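Local coordinates for protein alpha-L-rhamnosidase (Streptomyces avermitilis, PDB 3W5M) that hydrolyses terminal non-reducing alpha-L-rhamnose residues from alpha-L-rhamnosides, including citrus flavonoids and gum arabic, at residues 611-614 with 615-619; 662-665 with 666-670; 779-782 with 783-786. All coordinates share one frame; numbering follows the deposited sequence.

Overall arrangement
All three contacts are local and lie in series along the (alpha/alpha)6-barrel region of this multidomain enzyme, so none nests in or crosses another and none closes a long loop. Contact 1 comes first, some two and a half turns of helix 607-622, which packs on helices 641-654, 883-887 and 923-929. Contact 2 follows on helix 658-671, set against helices 641-654, 698-710 and 713-732; its centre is about 26 Å from that of contact 1, yet both helices touch helix 641-654. Contact 3 lies at the surface, where residues 779-782 link helix 756-777 to helix 783-800, about 24 Å from contact 2, centre to centre. Helix 713-732 touches both contacts 2 and 3.

Contact 1 (611-614 with 615-619); sequences KLHS and NITWG
Ser614 O is gripped by two donors from the next turn of helix 607-622: Trp618 N at 2.9 Å, in the carbonyl plane, and the hydroxyl of Thr617. Thr617 OG1 sits between its own backbone N and carbonyl carbon (chi1 69°), which brings it to 2.9 Å from Ser614 O, tilted out of the carbonyl plane. The same hydroxyl bonds to Arg621, whose charge also meets the Trp618 ring. That rotation sends the methyl, Thr617 CG2, over one face of the His613 imidazole, 4.1 Å from the ring centroid, a CH-pi contact. Small, branched threonine thus serves both neighbours. The aliphatic end of Lys611 passes obliquely across the amide of Asn615, with Lys611 CE 3.5 Å from Asn615 OD1. One water joins Lys611 NZ, Ser614 OG and Asn615 OD1, 2.8 Å from the last. Leucine and isoleucine suit the buried side, where Leu612 CG meets Ile616 CD1. The helix belongs to the (alpha/alpha)6-barrel, with the Ile616 side chain about 11 Å from that of rhamnose-binding His916. The chemistry implies a largely buried helix whose polar groups find partners: Thr617 OG1 in Ser614 O and Arg621, His613 ND1 in Tyr927, and the Asn615 carbonyl in the shared water.

Contact 2 (662-665 with 666-670); sequences TKWL and VDLRD
Regular i to i+4 bonds carry helix 658-671 through this contact, from Val666 N to Thr662 O up to Arg669 N to Leu665 O. One turn apart, Lys663 and Asp667 form a salt bridge, with NZ 2.8 Å from OD2 and on its syn side, that of the other carboxylate oxygen. The lysine leaves its backbone with CG anti to N (chi1 -179°) and bends at chi2 (-91°), which carries the ammonium back to the acid. NZ also bonds to Trp347 O and Ser626 O. A water bridges Asp667 OD1 and Lys663 O, 2.8 Å from each, so both carboxylate oxygens have partners. A leucine at Asp667 would probably cost Lys663 NZ this carboxylate partner, leaving the two carbonyl oxygens to hold it, and the bridging water one acceptor.

Farther round, Trp664 CH2 meets Leu668 CD2 at 4.0 Å, while Leu668 CB lies over one face of the indole, whose NE1 bonds to Ala682 O. Leucine fills this apolar side, and CD2 of Leu668 also touches CD2 of Leu665. Arg669 folds back until Leu665 O stands 3.6 Å above the centre of its guanidinium, whose NH2 reaches Thr662 O through a water at the edge, in the guanidinium plane. The helix belongs to the (alpha/alpha)6-barrel, the side chains of Trp664 and Leu668 lying about 8 Å and 9 Å from those of the rhamnose-binding residues Asp643 and Trp695, respectively.

Contact 3 (779-782 with 783-786); sequences GKDA and APYT
Asp781 caps the start of helix 783-800 through a weak bond from Ala783 N to its side chain, and the linker before it opens with a Schellman motif at Gly779. The positive phi there (65°) suits glycine, which has no side chain to clash as helix 756-777 ends. The close-packed part centres on Ala782. Its carbonyl oxygen accepts from Thr786 N at 2.9 Å, a nearly straight bond of the first helical turn, and the Thr786 hydroxyl adds a weak one. The small methyl of Ala782 fits against Ala775 and Thr776 of the preceding helix. Tyr785 turns inward too, touching Ala772 and Leu727, with its OH hydrogen-bonded to His724 ND1.

Looser is the solvent side, made of Asp781, Ala783 and Pro784. The capping distance, Ala783 N to Asp781 OD1, is 3.3 Å, but a carboxylate would probably be steadied by the positive end of the helix dipole. Proline suits the first turn because its N has no hydrogen and needs no acceptor. Asp781 holds CG anti to the backbone N (chi1 -179°), which brings the carboxylate nearer the first turn, the side chain crossing the proline at about a right angle, with OD2 3.6 Å from Pro784 CD.

Contact 1 (611-614 with 615-619)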
loop_
_atom_site.group_PDB
_atom_site.type_symbol
_atom_site.label_atom_id
_atom_site.label_comp_id
_atom_site.label_asym_id
_atom_site.label_seq_id
_atom_site.Cartn_x
_atom_site.Cartn_y
_atom_site.Cartn_z
ATOM N N LYS A 611 2.145 11.436 -20.984
ATOM C CA LYS A 611 0.973 10.930 -20.246
ATOM C C LYS A 611 1.191 9.525 -19.697
ATOM O O LYS A 611 0.836 9.225 -18.542
ATOM C CB LYS A 611 -0.293 10.975 -21.115
ATOM C CG LYS A 611 -1.572 10.646 -20.354
ATOM C CD LYS A 611 -1.718 11.547 -19.136
ATOM C CE LYS A 611 -3.127 11.489 -18.584
ATOM N NZ LYS A 611 -3.247 12.418 -17.413
ATOM N N LEU A 612 1.787 8.655 -20.512
ATOM C CA LEU A 612 2.101 7.332 -20.071
ATOM C C LEU A 612 3.000 7.335 -18.798
ATOM O O LEU A 612 2.701 6.632 -17.799
ATOM C CB LEU A 612 2.759 6.525 -21.215
ATOM C CG LEU A 612 3.104 5.086 -20.874
ATOM C CD1 LEU A 612 1.892 4.304 -20.387
ATOM C CD2 LEU A 612 3.727 4.414 -22.106
ATOM N N HIS A 613 4.060 8.135 -18.839
ATOM C CA HIS A 613 4.951 8.339 -17.702
ATOM C C HIS A 613 4.187 8.877 -16.470
ATOM O O HIS A 613 4.327 8.327 -15.377
ATOM C CB HIS A 613 6.067 9.286 -18.075
ATOM C CG HIS A 613 6.869 9.756 -16.912
ATOM N ND1 HIS A 613 7.715 8.926 -16.202
ATOM C CD2 HIS A 613 6.958 10.976 -16.334
ATOM C CE1 HIS A 613 8.291 9.622 -15.241
ATOM N NE2 HIS A 613 7.850 10.867 -15.298
ATOM N N SER A 614 3.369 9.914 -16.656
ATOM C CA SER A 614 2.525 10.415 -15.559
ATOM C C SER A 614 1.676 9.281 -14.952
ATOM O O SER A 614 1.638 9.112 -13.722
ATOM C CB SER A 614 1.611 11.538 -16.046
ATOM O OG SER A 614 0.903 12.086 -14.933
ATOM N N ASN A 615 1.042 8.482 -15.803
ATOM C CA ASN A 615 0.177 7.380 -15.365
ATOM C C ASN A 615 0.937 6.318 -14.572
ATOM O O ASN A 615 0.440 5.798 -13.564
ATOM C CB ASN A 615 -0.572 6.755 -16.543
ATOM C CG ASN A 615 -1.600 7.698 -17.168
ATOM O OD1 ASN A 615 -1.714 8.876 -16.796
ATOM N ND2 ASN A 615 -2.354 7.183 -18.125
ATOM N N ILE A 616 2.128 5.979 -15.052
ATOM C CA ILE A 616 3.037 5.092 -14.319
ATOM C C ILE A 616 3.311 5.585 -12.879
ATOM O O ILE A 616 3.206 4.801 -11.945
ATOM C CB ILE A 616 4.374 4.902 -15.080
ATOM C CG1 ILE A 616 4.109 4.111 -16.367
ATOM C CG2 ILE A 616 5.391 4.148 -14.218
ATOM C CD1 ILE A 616 5.232 4.205 -17.382
ATOM N N THR A 617 3.684 6.849 -12.740
ATOM C CA THR A 617 4.043 7.428 -11.430
ATOM C C THR A 617 2.815 7.531 -10.555
ATOM O O THR A 617 2.914 7.427 -9.330
ATOM C CB THR A 617 4.766 8.788 -11.511
ATOM O OG1 THR A 617 3.873 9.818 -11.982
ATOM C CG2 THR A 617 6.012 8.704 -12.438
ATOM N N TRP A 618 1.645 7.721 -11.169
ATOM C CA TRP A 618 0.408 7.728 -10.376
ATOM C C TRP A 618 -0.018 6.314 -9.956
ATOM O O TRP A 618 -0.499 6.130 -8.849
ATOM C CB TRP A 618 -0.718 8.521 -11.085
ATOM C CG TRP A 618 -0.614 10.007 -10.912
ATOM C CD1 TRP A 618 -0.016 10.890 -11.747
ATOM C CD2 TRP A 618 -1.082 10.770 -9.784
ATOM N NE1 TRP A 618 -0.090 12.162 -11.225
ATOM C CE2 TRP A 618 -0.749 12.117 -10.026
ATOM C CE3 TRP A 618 -1.755 10.431 -8.593
ATOM C CZ2 TRP A 618 -1.077 13.164 -9.124
ATOM C CZ3 TRP A 618 -2.075 11.460 -7.687
ATOM C CH2 TRP A 618 -1.734 12.812 -7.969
ATOM N N GLY A 619 0.119 5.312 -10.838
ATOM C CA GLY A 619 -0.161 3.938 -10.477
ATOM C C GLY A 619 0.794 3.461 -9.390
ATOM O O GLY A 619 0.392 2.738 -8.469
HETATM O O HOH W 1 -1.756 11.013 -14.929
#

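Contact 2 (662-665 with 666-670)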
loop_
_atom_site.group_PDB
_atom_site.type_symbol
_atom_site.label_atom_id
_atom_site.label_comp_id
_atom_site.label_asym_id
_atom_site.label_seq_id
_atom_site.Cartn_x
_atom_site.Cartn_y
_atom_site.Cartn_z
ATOM N N THR A 662 12.671 -2.745 0.855
ATOM C CA THR A 662 13.405 -3.381 1.979
ATOM C C THR A 662 12.455 -3.831 3.070
ATOM O O THR A 662 12.509 -4.971 3.520
ATOM C CB THR A 662 14.523 -2.472 2.561
ATOM O OG1 THR A 662 15.467 -2.176 1.531
ATOM C CG2 THR A 662 15.257 -3.157 3.729
ATOM N N LYS A 663 11.578 -2.924 3.504
ATOM C CA LYS A 663 10.570 -3.236 4.489
ATOM C C LYS A 663 9.673 -4.379 3.993
ATOM O O LYS A 663 9.414 -5.337 4.733
ATOM C CB LYS A 663 9.712 -1.982 4.778
ATOM C CG LYS A 663 8.645 -2.195 5.828
ATOM C CD LYS A 663 7.355 -2.636 5.183
ATOM C CE LYS A 663 6.229 -2.688 6.187
ATOM N NZ LYS A 663 5.022 -3.204 5.518
ATOM N N TRP A 664 9.206 -4.286 2.759
ATOM C CA TRP A 664 8.290 -5.311 2.246
ATOM C C TRP A 664 8.983 -6.697 2.180
ATOM O O TRP A 664 8.357 -7.716 2.448
ATOM C CB TRP A 664 7.699 -4.957 0.888
ATOM C CG TRP A 664 6.760 -6.039 0.399
ATOM C CD1 TRP A 664 5.515 -6.328 0.878
ATOM C CD2 TRP A 664 7.037 -7.011 -0.619
ATOM N NE1 TRP A 664 4.987 -7.406 0.196
ATOM C CE2 TRP A 664 5.893 -7.832 -0.735
ATOM C CE3 TRP A 664 8.132 -7.254 -1.445
ATOM C CZ2 TRP A 664 5.820 -8.899 -1.639
ATOM C CZ3 TRP A 664 8.052 -8.309 -2.378
ATOM C CH2 TRP A 664 6.909 -9.136 -2.431
ATOM N N LEU A 665 10.249 -6.721 1.821
ATOM C CA LEU A 665 10.953 -8.031 1.763
ATOM C C LEU A 665 11.092 -8.660 3.139
ATOM O O LEU A 665 11.133 -9.887 3.265
ATOM C CB LEU A 665 12.320 -7.880 1.101
ATOM C CG LEU A 665 12.283 -7.614 -0.401
ATOM C CD1 LEU A 665 13.643 -7.046 -0.833
ATOM C CD2 LEU A 665 11.926 -8.896 -1.136
ATOM N N VAL A 666 11.160 -7.837 4.205
ATOM C CA VAL A 666 11.043 -8.368 5.533
ATOM C C VAL A 666 9.684 -9.043 5.733
ATOM O O VAL A 666 9.618 -10.137 6.337
ATOM C CB VAL A 666 11.252 -7.284 6.621
ATOM C CG1 VAL A 666 11.051 -7.897 8.004
ATOM C CG2 VAL A 666 12.665 -6.749 6.490
ATOM N N ASP A 667 8.615 -8.416 5.228
ATOM C CA ASP A 667 7.265 -9.011 5.322
ATOM C C ASP A 667 7.233 -10.333 4.547
ATOM O O ASP A 667 6.673 -11.328 5.020
ATOM C CB ASP A 667 6.183 -8.121 4.721
ATOM C CG ASP A 667 6.000 -6.789 5.460
ATOM O OD1 ASP A 667 6.164 -6.741 6.718
ATOM O OD2 ASP A 667 5.657 -5.803 4.745
ATOM N N LEU A 668 7.833 -10.337 3.370
ATOM C CA LEU A 668 7.801 -11.542 2.538
ATOM C C LEU A 668 8.519 -12.707 3.221
ATOM O O LEU A 668 7.988 -13.824 3.279
ATOM C CB LEU A 668 8.415 -11.260 1.183
ATOM C CG LEU A 668 8.383 -12.443 0.205
ATOM C CD1 LEU A 668 6.953 -12.775 -0.220
ATOM C CD2 LEU A 668 9.260 -12.092 -0.982
ATOM N N ARG A 669 9.720 -12.449 3.730
ATOM C CA ARG A 669 10.434 -13.450 4.538
ATOM C C ARG A 669 9.735 -13.853 5.814
ATOM O O ARG A 669 9.817 -15.018 6.206
ATOM C CB ARG A 669 11.888 -13.045 4.801
ATOM C CG ARG A 669 12.726 -13.112 3.527
ATOM C CD ARG A 669 14.201 -12.823 3.755
ATOM N NE ARG A 669 14.414 -11.470 4.296
ATOM C CZ ARG A 669 14.678 -10.403 3.554
ATOM N NH1 ARG A 669 14.774 -10.484 2.222
ATOM N NH2 ARG A 669 14.897 -9.240 4.158
ATOM N N ASP A 670 8.993 -12.949 6.445
ATOM C CA ASP A 670 8.214 -13.310 7.638
ATOM C C ASP A 670 7.129 -14.316 7.259
ATOM O O ASP A 670 6.666 -15.065 8.127
ATOM C CB ASP A 670 7.431 -12.103 8.212
ATOM C CG ASP A 670 8.234 -11.235 9.149
ATOM O OD1 ASP A 670 9.338 -11.626 9.602
ATOM O OD2 ASP A 670 7.745 -10.112 9.454
HETATM O O HOH W 2 15.122 -6.577 3.086
HETATM O O HOH W 3 8.451 -5.335 7.381
#

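Contact 3 (779-782 with 783-786)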
loop_
_atom_site.group_PDB
_atom_site.type_symbol
_atom_site.label_atom_id
_atom_site.label_comp_id
_atom_site.label_asym_id
_atom_site.label_seq_id
_atom_site.Cartn_x
_atom_site.Cartn_y
_atom_site.Cartn_z
ATOM N N GLY A 779 30.717 -12.178 -2.859
ATOM C CA GLY A 779 31.972 -12.940 -2.702
ATOM C C GLY A 779 31.766 -14.307 -2.081
ATOM O O GLY A 779 32.658 -14.841 -1.446
ATOM N N LYS A 780 30.579 -14.878 -2.253
ATOM C CA LYS A 780 30.283 -16.215 -1.763
ATOM C C LYS A 780 30.535 -17.218 -2.891
ATOM O O LYS A 780 30.809 -16.824 -4.024
ATOM C CB LYS A 780 28.836 -16.304 -1.278
ATOM C CG LYS A 780 28.563 -15.579 0.032
ATOM C CD LYS A 780 27.132 -15.814 0.483
ATOM C CE LYS A 780 26.889 -15.243 1.874
ATOM N NZ LYS A 780 27.107 -16.237 2.964
ATOM N N ASP A 781 30.434 -18.506 -2.573
ATOM C CA ASP A 781 30.647 -19.568 -3.563
ATOM C C ASP A 781 29.421 -19.762 -4.479
ATOM O O ASP A 781 28.389 -20.273 -4.047
ATOM C CB ASP A 781 31.003 -20.883 -2.862
ATOM C CG ASP A 781 31.256 -22.027 -3.847
ATOM O OD1 ASP A 781 31.626 -21.750 -5.017
ATOM O OD2 ASP A 781 31.080 -23.203 -3.443
ATOM N N ALA A 782 29.567 -19.391 -5.746
ATOM C CA ALA A 782 28.437 -19.364 -6.677
ATOM C C ALA A 782 28.258 -20.677 -7.431
ATOM O O ALA A 782 27.215 -20.879 -8.048
ATOM C CB ALA A 782 28.587 -18.216 -7.663
ATOM N N ALA A 783 29.257 -21.560 -7.370
ATOM C CA ALA A 783 29.271 -22.781 -8.204
ATOM C C ALA A 783 28.033 -23.668 -8.068
ATOM O O ALA A 783 27.491 -24.085 -9.099
ATOM C CB ALA A 783 30.575 -23.584 -8.035
ATOM N N PRO A 784 27.547 -23.924 -6.829
ATOM C CA PRO A 784 26.302 -24.693 -6.695
ATOM C C PRO A 784 25.114 -24.099 -7.459
ATOM O O PRO A 784 24.359 -24.841 -8.086
ATOM C CB PRO A 784 26.029 -24.661 -5.190
ATOM C CG PRO A 784 27.369 -24.526 -4.568
ATOM C CD PRO A 784 28.166 -23.669 -5.509
ATOM N N TYR A 785 24.939 -22.774 -7.398
ATOM C CA TYR A 785 23.848 -22.115 -8.105
ATOM C C TYR A 785 24.053 -22.062 -9.612
ATOM O O TYR A 785 23.103 -22.200 -10.385
ATOM C CB TYR A 785 23.678 -20.687 -7.590
ATOM C CG TYR A 785 23.405 -20.588 -6.113
ATOM C CD1 TYR A 785 22.407 -21.359 -5.511
ATOM C CD2 TYR A 785 24.117 -19.685 -5.313
ATOM C CE1 TYR A 785 22.133 -21.260 -4.151
ATOM C CE2 TYR A 785 23.848 -19.571 -3.950
ATOM C CZ TYR A 785 22.854 -20.358 -3.374
ATOM O OH TYR A 785 22.589 -20.248 -2.024
ATOM N N THR A 786 25.288 -21.831 -10.033
ATOM C CA THR A 786 25.575 -21.784 -11.450
ATOM C C THR A 786 25.308 -23.155 -12.071
ATOM O O THR A 786 24.758 -23.249 -13.180
ATOM C CB THR A 786 27.023 -21.338 -11.715
ATOM O OG1 THR A 786 27.170 -19.986 -11.264
ATOM C CG2 THR A 786 27.326 -21.364 -13.199
#